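Pyocin S5 (Pseudomonas aeruginosa PAO1, PDB 6THK) is a bacteriocin that probably kills related bacteria by forming pores that depolarise the cytoplasmic membrane. Local coordinates at residues K256-T261 and E283-E288. The protein carries 1 engineered substitution. Numbering follows the deposited sequence.
Sequences KQLQTT and ELLVDE. With ZN (zinc ion), chain G.
Gln259 and Leu285 face each other where two neighbouring helices of an antiparallel helical hairpin pack, their segment axes 10.1 Å apart at closest approach and running at 161° to one another. Residues 256-261 belong to helix 237-267 and residues 283-288 to the much longer helix 272-338, within a region predicted to form a coiled coil. The contact is slight, burying 185 Å² in all, and lies at the surface of this elongated, largely helical toxin.

Leu285 and Gln259 carry most of it, Leu285 slightly more. The CG of Leu285 stands beside the backbone N and anti to the carbonyl carbon (chi1 -81°), and the branch ending in CD1 extends onto the facing helix, 3.8 Å from Gln259 N and almost as near to Leu258 CB. The methyl thus rests against the backbone between two consecutive residues, as well as against the start of a side chain. Gln259 answers in the reverse sense: with CG anti to its own N (chi1 -167°) and a bend at chi2, its chain slides past Leu285 and brings NE2 within 3.9 Å of Leu285 CB. The same amide nitrogen lies 4.0 Å from Val286 N, a loose approach of two donors and not a bond, while the side chain also touches Ile289 one turn further along.

Within 256-261, Gln257 O accepts from two hydroxyls on opposite faces of its carbonyl plane, Thr260 OG1 at 2.9 Å and Thr261 OG1. Glu288 OE1 forms a salt bridge with Lys255, just before 256-261 on the facing helix, a second tie across the hairpin. Glu221 of helix 214-227 supplies the other protein ligand of a zinc ion, which Glu288 OE2 binds at 2.1 Å.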
ATOM      1  N   LYS A 256       3.103  -9.013 -10.182  1.00 57.49           N
ATOM      2  CA  LYS A 256       4.245  -9.677 -10.810  1.00 57.66           C
ATOM      3  C   LYS A 256       3.739 -10.774 -11.769  1.00 63.53           C
ATOM      4  O   LYS A 256       4.364 -11.007 -12.806  1.00 63.96           O
ATOM      5  CB  LYS A 256       5.179 -10.279  -9.746  1.00 59.63           C
ATOM      6  CG  LYS A 256       6.069  -9.249  -9.055  1.00 66.98           C
ATOM      7  CD  LYS A 256       7.086  -9.923  -8.152  1.00 75.19           C
ATOM      8  CE  LYS A 256       8.438  -9.247  -8.217  1.00 87.17           C
ATOM      9  NZ  LYS A 256       8.627  -8.250  -7.129  1.00 93.91           N
ATOM     10  N   GLN A 257       2.612 -11.443 -11.418  1.00 60.70           N
ATOM     11  CA  GLN A 257       1.980 -12.480 -12.246  1.00 60.45           C
ATOM     12  C   GLN A 257       1.297 -11.842 -13.443  1.00 64.02           C
ATOM     13  O   GLN A 257       1.262 -12.445 -14.516  1.00 64.89           O
ATOM     14  CB  GLN A 257       0.978 -13.314 -11.444  1.00 62.06           C
ATOM     15  CG  GLN A 257       1.627 -14.429 -10.619  1.00 89.21           C
ATOM     16  CD  GLN A 257       0.626 -15.365  -9.966  1.00114.47           C
ATOM     17  OE1 GLN A 257       0.641 -15.580  -8.745  1.00108.77           O
ATOM     18  NE2 GLN A 257      -0.245 -15.976 -10.767  1.00108.37           N
ATOM     19  N   LEU A 258       0.766 -10.617 -13.270  1.00 58.57           N
ATOM     20  CA  LEU A 258       0.147  -9.858 -14.351  1.00 57.19           C
ATOM     21  C   LEU A 258       1.221  -9.361 -15.315  1.00 60.79           C
ATOM     22  O   LEU A 258       0.948  -9.198 -16.501  1.00 60.06           O
ATOM     23  CB  LEU A 258      -0.624  -8.650 -13.806  1.00 56.72           C
ATOM     24  CG  LEU A 258      -2.001  -8.877 -13.192  1.00 60.20           C
ATOM     25  CD1 LEU A 258      -2.620  -7.542 -12.820  1.00 59.21           C
ATOM     26  CD2 LEU A 258      -2.926  -9.609 -14.153  1.00 62.71           C
ATOM     27  N   GLN A 259       2.431  -9.090 -14.796  1.00 57.49           N
ATOM     28  CA  GLN A 259       3.551  -8.606 -15.592  1.00 57.69           C
ATOM     29  C   GLN A 259       4.065  -9.691 -16.544  1.00 62.03           C
ATOM     30  O   GLN A 259       4.354  -9.372 -17.693  1.00 61.28           O
ATOM     31  CB  GLN A 259       4.668  -8.065 -14.694  1.00 59.13           C
ATOM     32  CG  GLN A 259       5.714  -7.264 -15.455  1.00 74.94           C
ATOM     33  CD  GLN A 259       6.064  -5.965 -14.781  1.00 87.18           C
ATOM     34  OE1 GLN A 259       6.574  -5.948 -13.649  1.00 78.43           O
ATOM     35  NE2 GLN A 259       5.859  -4.856 -15.502  1.00 71.27           N
ATOM     36  N   THR A 260       4.143 -10.964 -16.085  1.00 59.58           N
ATOM     37  CA  THR A 260       4.582 -12.086 -16.931  1.00 59.69           C
ATOM     38  C   THR A 260       3.574 -12.272 -18.038  1.00 63.62           C
ATOM     39  O   THR A 260       3.978 -12.387 -19.195  1.00 65.84           O
ATOM     40  CB  THR A 260       4.784 -13.391 -16.141  1.00 69.19           C
ATOM     41  OG1 THR A 260       3.542 -13.792 -15.571  1.00 73.57           O
ATOM     42  CG2 THR A 260       5.862 -13.274 -15.067  1.00 66.02           C
ATOM     43  N   THR A 261       2.262 -12.240 -17.694  1.00 57.69           N
ATOM     44  CA  THR A 261       1.153 -12.345 -18.646  1.00 56.90           C
ATOM     45  C   THR A 261       1.228 -11.222 -19.677  1.00 59.41           C
ATOM     46  O   THR A 261       1.135 -11.504 -20.868  1.00 60.10           O
ATOM     47  CB  THR A 261      -0.206 -12.386 -17.919  1.00 60.54           C
ATOM     48  OG1 THR A 261      -0.228 -13.508 -17.050  1.00 59.67           O
ATOM     49  CG2 THR A 261      -1.366 -12.536 -18.864  1.00 58.92           C
ATOM     50  N   GLU A 283       4.330  -0.530 -18.089  1.00 58.53           N
ATOM     51  CA  GLU A 283       5.017   0.566 -17.425  1.00 58.82           C
ATOM     52  C   GLU A 283       4.309   0.907 -16.128  1.00 60.93           C
ATOM     53  O   GLU A 283       4.943   1.125 -15.111  1.00 60.24           O
ATOM     54  CB  GLU A 283       5.058   1.809 -18.312  1.00 60.48           C
ATOM     55  CG  GLU A 283       5.989   1.699 -19.505  1.00 77.27           C
ATOM     56  CD  GLU A 283       7.418   2.065 -19.170  1.00108.57           C
ATOM     57  OE1 GLU A 283       7.635   3.143 -18.582  1.00104.97           O
ATOM     58  OE2 GLU A 283       8.325   1.274 -19.498  1.00108.65           O
ATOM     59  N   LEU A 284       2.983   0.931 -16.189  1.00 55.53           N
ATOM     60  CA  LEU A 284       2.132   1.253 -15.053  1.00 54.64           C
ATOM     61  C   LEU A 284       2.278   0.249 -13.931  1.00 57.21           C
ATOM     62  O   LEU A 284       2.237   0.605 -12.764  1.00 55.89           O
ATOM     63  CB  LEU A 284       0.669   1.335 -15.485  1.00 54.92           C
ATOM     64  CG  LEU A 284       0.229   2.619 -16.183  1.00 59.83           C
ATOM     65  CD1 LEU A 284      -1.283   2.739 -16.177  1.00 59.92           C
ATOM     66  CD2 LEU A 284       0.862   3.833 -15.530  1.00 62.16           C
ATOM     67  N   LEU A 285       2.411  -1.014 -14.305  1.00 53.27           N
ATOM     68  CA  LEU A 285       2.570  -2.113 -13.352  1.00 52.30           C
ATOM     69  C   LEU A 285       3.869  -1.985 -12.543  1.00 59.17           C
ATOM     70  O   LEU A 285       3.843  -2.185 -11.327  1.00 60.39           O
ATOM     71  CB  LEU A 285       2.503  -3.486 -14.054  1.00 51.60           C
ATOM     72  CG  LEU A 285       1.126  -4.065 -14.394  1.00 55.19           C
ATOM     73  CD1 LEU A 285       1.260  -5.432 -15.012  1.00 55.18           C
ATOM     74  CD2 LEU A 285       0.247  -4.192 -13.168  1.00 56.20           C
ATOM     75  N   VAL A 286       4.996  -1.638 -13.200  1.00 56.15           N
ATOM     76  CA  VAL A 286       6.293  -1.478 -12.519  1.00 56.01           C
ATOM     77  C   VAL A 286       6.208  -0.342 -11.502  1.00 58.36           C
ATOM     78  O   VAL A 286       6.664  -0.504 -10.373  1.00 58.74           O
ATOM     79  CB  VAL A 286       7.511  -1.367 -13.491  1.00 60.61           C
ATOM     80  CG1 VAL A 286       7.204  -0.513 -14.705  1.00 60.62           C
ATOM     81  CG2 VAL A 286       8.775  -0.876 -12.788  1.00 60.54           C
ATOM     82  N   ASP A 287       5.549   0.761 -11.885  1.00 53.46           N
ATOM     83  CA  ASP A 287       5.318   1.936 -11.057  1.00 52.47           C
ATOM     84  C   ASP A 287       4.526   1.570  -9.794  1.00 54.98           C
ATOM     85  O   ASP A 287       4.901   1.975  -8.697  1.00 54.46           O
ATOM     86  CB  ASP A 287       4.605   3.015 -11.886  1.00 54.68           C
ATOM     87  CG  ASP A 287       5.446   3.648 -12.991  1.00 72.88           C
ATOM     88  OD1 ASP A 287       6.567   3.151 -13.255  1.00 74.09           O
ATOM     89  OD2 ASP A 287       4.968   4.626 -13.616  1.00 83.17           O
ATOM     90  N   GLU A 288       3.474   0.753  -9.950  1.00 50.84           N
ATOM     91  CA  GLU A 288       2.642   0.251  -8.857  1.00 49.52           C
ATOM     92  C   GLU A 288       3.404  -0.656  -7.942  1.00 54.18           C
ATOM     93  O   GLU A 288       3.295  -0.498  -6.731  1.00 55.53           O
ATOM     94  CB  GLU A 288       1.432  -0.508  -9.402  1.00 50.03           C
ATOM     95  CG  GLU A 288       0.361   0.436  -9.916  1.00 51.70           C
ATOM     96  CD  GLU A 288      -0.930  -0.195 -10.376  1.00 61.44           C
ATOM     97  OE1 GLU A 288      -1.032  -1.439 -10.337  1.00 59.60           O
ATOM     98  OE2 GLU A 288      -1.842   0.552 -10.789  1.00 66.49           O
TER
HETATM   99 ZN    ZN G 606      -3.851  -0.208 -10.802  1.00 62.26          ZN